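Local coordinates for glutathione S-transferase family protein (Pseudomonas putida, PDB 3LXZ) that probably conjugates reduced glutathione to a wide range of hydrophobic electrophiles, at residues A180-P183 with Q184-A187; L188-L191 with M192-P196. All blocks are in the same frame, centred on the assembly; numbering follows the deposited sequence. Where two conformers were deposited one is given.

Contact 1 (A180-P183 with Q184-A187)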
loop_
_atom_site.group_PDB
_atom_site.type_symbol
_atom_site.label_atom_id
_atom_site.label_comp_id
_atom_site.label_asym_id
_atom_site.label_seq_id
_atom_site.Cartn_x
_atom_site.Cartn_y
_atom_site.Cartn_z
ATOM N N ALA A 180 -14.454 1.795 21.122
ATOM C CA ALA A 180 -15.266 2.359 22.217
ATOM C C ALA A 180 -15.604 3.842 22.040
ATOM O O ALA A 180 -16.666 4.275 22.482
ATOM C CB ALA A 180 -14.595 2.128 23.580
ATOM N N ASP A 181 -14.691 4.590 21.412
ATOM C CA ASP A 181 -14.875 6.017 21.130
ATOM C C ASP A 181 -15.015 6.368 19.638
ATOM O O ASP A 181 -14.759 7.509 19.232
ATOM C CB ASP A 181 -13.756 6.843 21.772
ATOM C CG ASP A 181 -14.218 7.561 23.025
ATOM O OD1 ASP A 181 -14.898 6.924 23.861
ATOM O OD2 ASP A 181 -13.919 8.774 23.155
ATOM N N PHE A 182 -15.443 5.391 18.839
ATOM C CA PHE A 182 -15.556 5.557 17.378
ATOM C C PHE A 182 -16.875 4.926 16.968
ATOM O O PHE A 182 -16.878 3.877 16.319
ATOM C CB PHE A 182 -14.398 4.798 16.691
ATOM C CG PHE A 182 -14.118 5.224 15.266
ATOM C CD1 PHE A 182 -15.028 6.013 14.552
ATOM C CD2 PHE A 182 -12.931 4.811 14.625
ATOM C CE1 PHE A 182 -14.754 6.423 13.260
ATOM C CE2 PHE A 182 -12.658 5.190 13.306
ATOM C CZ PHE A 182 -13.569 5.992 12.616
ATOM N N PRO A 183 -18.014 5.541 17.368
ATOM C CA PRO A 183 -19.287 4.871 17.151
ATOM C C PRO A 183 -19.662 4.652 15.695
ATOM O O PRO A 183 -20.380 3.682 15.412
ATOM C CB PRO A 183 -20.303 5.820 17.800
ATOM C CG PRO A 183 -19.586 7.127 17.950
ATOM C CD PRO A 183 -18.177 6.735 18.225
ATOM N N GLN A 184 -19.221 5.560 14.813
ATOM C CA GLN A 184 -19.396 5.402 13.355
ATOM C C GLN A 184 -18.871 4.030 12.912
ATOM O O GLN A 184 -19.524 3.306 12.140
ATOM C CB GLN A 184 -18.569 6.461 12.570
ATOM C CG GLN A 184 -18.969 7.902 12.744
ATOM C CD GLN A 184 -18.454 8.556 14.035
ATOM O OE1 GLN A 184 -17.748 7.945 14.845
ATOM N NE2 GLN A 184 -18.828 9.830 14.226
ATOM N N ALA A 185 -17.676 3.702 13.398
ATOM C CA ALA A 185 -16.969 2.504 12.984
ATOM C C ALA A 185 -17.613 1.302 13.671
ATOM O O ALA A 185 -17.788 0.252 13.076
ATOM C CB ALA A 185 -15.478 2.617 13.336
ATOM N N LYS A 186 -18.043 1.500 14.901
ATOM C CA LYS A 186 -18.662 0.408 15.659
ATOM C C LYS A 186 -19.927 -0.052 14.933
ATOM O O LYS A 186 -20.148 -1.262 14.722
ATOM C CB LYS A 186 -18.946 0.836 17.116
ATOM C CG LYS A 186 -18.990 -0.320 18.110
ATOM C CD LYS A 186 -19.249 0.229 19.511
ATOM C CE LYS A 186 -18.760 -0.724 20.576
ATOM N NZ LYS A 186 -18.726 -2.124 20.072
ATOM N N ALA A 187 -20.717 0.917 14.474
ATOM C CA ALA A 187 -21.971 0.639 13.802
ATOM C C ALA A 187 -21.764 -0.031 12.439
ATOM O O ALA A 187 -22.489 -0.942 12.078
ATOM C CB ALA A 187 -22.774 1.929 13.656
#

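Contact 2 (L188-L191 with M192-P196)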
loop_
_atom_site.group_PDB
_atom_site.type_symbol
_atom_site.label_atom_id
_atom_site.label_comp_id
_atom_site.label_asym_id
_atom_site.label_seq_id
_atom_site.Cartn_x
_atom_site.Cartn_y
_atom_site.Cartn_z
ATOM N N LEU A 188 -20.737 0.400 11.703
ATOM C CA LEU A 188 -20.469 -0.190 10.391
ATOM C C LEU A 188 -19.989 -1.646 10.552
ATOM O O LEU A 188 -20.372 -2.517 9.763
ATOM C CB LEU A 188 -19.448 0.673 9.599
ATOM C CG LEU A 188 -18.990 0.094 8.243
ATOM C CD1 LEU A 188 -20.169 -0.244 7.315
ATOM C CD2 LEU A 188 -18.050 1.078 7.503
ATOM N N LEU A 189 -19.159 -1.897 11.560
ATOM C CA LEU A 189 -18.646 -3.234 11.769
ATOM C C LEU A 189 -19.814 -4.173 12.045
ATOM O O LEU A 189 -19.843 -5.274 11.519
ATOM C CB LEU A 189 -17.630 -3.273 12.907
ATOM C CG LEU A 189 -16.720 -4.509 12.926
ATOM C CD1 LEU A 189 -15.825 -4.614 11.647
ATOM C CD2 LEU A 189 -15.830 -4.504 14.154
ATOM N N GLN A 190 -20.791 -3.754 12.852
ATOM C CA GLN A 190 -21.943 -4.632 13.066
ATOM C C GLN A 190 -22.726 -4.833 11.782
ATOM O O GLN A 190 -23.196 -5.925 11.513
ATOM C CB GLN A 190 -22.873 -4.080 14.124
ATOM C CG GLN A 190 -23.958 -5.078 14.546
ATOM C CD GLN A 190 -25.200 -5.022 13.695
ATOM O OE1 GLN A 190 -25.367 -4.137 12.854
ATOM N NE2 GLN A 190 -26.101 -5.992 13.904
ATOM N N LEU A 191 -22.849 -3.772 10.990
ATOM C CA LEU A 191 -23.587 -3.817 9.731
ATOM C C LEU A 191 -22.980 -4.799 8.701
ATOM O O LEU A 191 -23.690 -5.596 8.083
ATOM C CB LEU A 191 -23.690 -2.407 9.132
ATOM C CG LEU A 191 -24.489 -2.314 7.826
ATOM C CD1 LEU A 191 -25.907 -2.873 7.968
ATOM C CD2 LEU A 191 -24.554 -0.878 7.309
HETATM N N MSE A 192 -21.657 -4.717 8.526
HETATM C CA MSE A 192 -20.918 -5.633 7.669
HETATM C C MSE A 192 -21.043 -7.035 8.246
HETATM O O MSE A 192 -21.039 -8.002 7.509
HETATM C CB MSE A 192 -19.421 -5.237 7.593
HETATM C CG MSE A 192 -19.087 -3.905 6.876
HETATM SE SE MSE A 192 -19.843 -3.801 5.098
HETATM C CE MSE A 192 -18.729 -5.114 4.181
ATOM N N GLY A 193 -21.163 -7.140 9.573
ATOM C CA GLY A 193 -21.355 -8.466 10.241
ATOM C C GLY A 193 -22.640 -9.188 9.842
ATOM O O GLY A 193 -22.734 -10.438 9.948
ATOM N N GLU A 194 -23.589 -8.407 9.326
ATOM C CA GLU A 194 -24.902 -8.870 8.889
ATOM C C GLU A 194 -24.987 -9.111 7.377
ATOM O O GLU A 194 -26.050 -9.441 6.849
ATOM C CB GLU A 194 -25.978 -7.859 9.351
ATOM C CG GLU A 194 -26.133 -7.794 10.873
ATOM C CD GLU A 194 -26.563 -9.155 11.471
ATOM O OE1 GLU A 194 -27.584 -9.718 11.004
ATOM O OE2 GLU A 194 -25.870 -9.662 12.391
ATOM N N ASN A 195 -23.865 -8.974 6.676
ATOM C CA ASN A 195 -23.837 -9.280 5.254
ATOM C C ASN A 195 -24.204 -10.756 5.068
ATOM O O ASN A 195 -23.743 -11.606 5.834
ATOM C CB ASN A 195 -22.436 -9.008 4.696
ATOM C CG ASN A 195 -22.315 -9.357 3.241
ATOM O OD1 ASN A 195 -22.296 -10.530 2.863
ATOM N ND2 ASN A 195 -22.212 -8.342 2.415
ATOM N N PRO A 196 -25.064 -11.057 4.091
ATOM C CA PRO A 196 -25.566 -12.422 3.870
ATOM C C PRO A 196 -24.485 -13.465 3.576
ATOM O O PRO A 196 -24.734 -14.655 3.734
ATOM C CB PRO A 196 -26.491 -12.281 2.645
ATOM C CG PRO A 196 -26.321 -10.892 2.143
ATOM C CD PRO A 196 -25.767 -10.065 3.257
HETATM O O HOH W 1 -23.178 -8.189 13.000
#

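Contact 1 (A180-P183 with Q184-A187)
The ring of Phe182 carries the methyl of Ala185 on one face and the amide oxygen of Gln184 at its edge. Ala185 CB sits over the ring centre, 3.5 Å from the Phe182 centroid and only 10° off the ring normal. This is a CH-pi contact. Ala185 CB reaches all six ring carbons, with Phe182 CG at 3.5 Å among the nearest. Gln184 OE1 lies in the plane of the ring, 3.3 Å from Phe182 CD1. The amide itself is turned 62° from the ring, so it meets the ring by its oxygen and is not stacked on it. A bend in the middle of the Gln184 chain folds it back and carries OE1 to this edge. OE1 also passes 3.6 Å from Pro183 CD, and the proline ring and the Gln184 side chain run side by side. The Phe182 ring swings over Ala185 because CG stands anti to the backbone N (chi1 -161°).

Phe182 is the N-cap residue of helix 183-193, and Pro183 is the first residue of the helix. Phe182 O accepts Lys186 N at 3.0 Å. The same oxygen takes a weak bond from Ala185 N. Pro183 O accepts Ala187 N at 2.9 Å, which carries the helical pattern on. Pro183 lacks an N-H, but the first turn of a helix has no i to i+4 acceptor for one.

The arrangement is a helix start with an aromatic residue folded back on its first turn. Phe182 is buried, and it packs on Phe134 and Leu137 of helix 120-140. Lys138 of that helix makes a cation-pi contact with the ring, and the ring of Phe143 meets it at a steep angle. The contact therefore joins the start of helix 183-193 to helix 120-140 in the all-helical C-terminal domain.

Contact 2 (L188-L191 with M192-P196)
The C-terminal end of helix 183-193 and the turn after it make up this contact. Leu188 O accepts Met192 N at 2.8 Å. Leu189 O takes Gly193 N at 3.0 Å. The pattern then tightens: Leu191 O receives Glu194 N at 3.1 Å, and Asn195 N bonds to Met192 O. The i to i+3 spacing of these two bonds marks the winding down of the helix.

Leu188 and Met192, a selenomethionine, lie side by side on the buried face. Leu188 CD1 touches Met192 CG at 3.8 Å. Phe159 and Cys160 of helix 154-174 line this side. On the outer face the amide of Gln190 and the carboxylate of Glu194 are almost parallel. Gln190 NE2 meets the aliphatic Glu194 CG at 3.5 Å. The bend of Glu194 at chi2 (-61°) brings its carboxylate round to a water.

That water donates to Gln190 O at 2.7 Å and to Glu194 OE2 at 3.1 Å. It thus links the last-turn carbonyl to the acid. Asn195 OD1 caps His197 N in the turn that leads into helix 198-218, and its ND2 bonds to Glu23 OE1. Both polar ends of the Asn195 amide are held, which should fix its orientation.

How the contacts relate
The two contacts come in order along one continuous run of chain, and contact 2 begins where contact 1 ends. Contact 1 covers the N-terminal start of helix 183-193, and contact 2 covers its C-terminal end. They lie about 13 Å apart, centre to centre, on the same side of the chain's centre. Apart from their join in sequence they do not touch. Both lie in the C-terminal GST domain, away from the annotated glutathione-binding residues. The ends of this short helix meet different neighbours: helix 120-140 at the start, helix 154-174 toward the end. Together they place the two ends of helix 183-193 within the C-terminal domain, and the second leads on to helix 198-218.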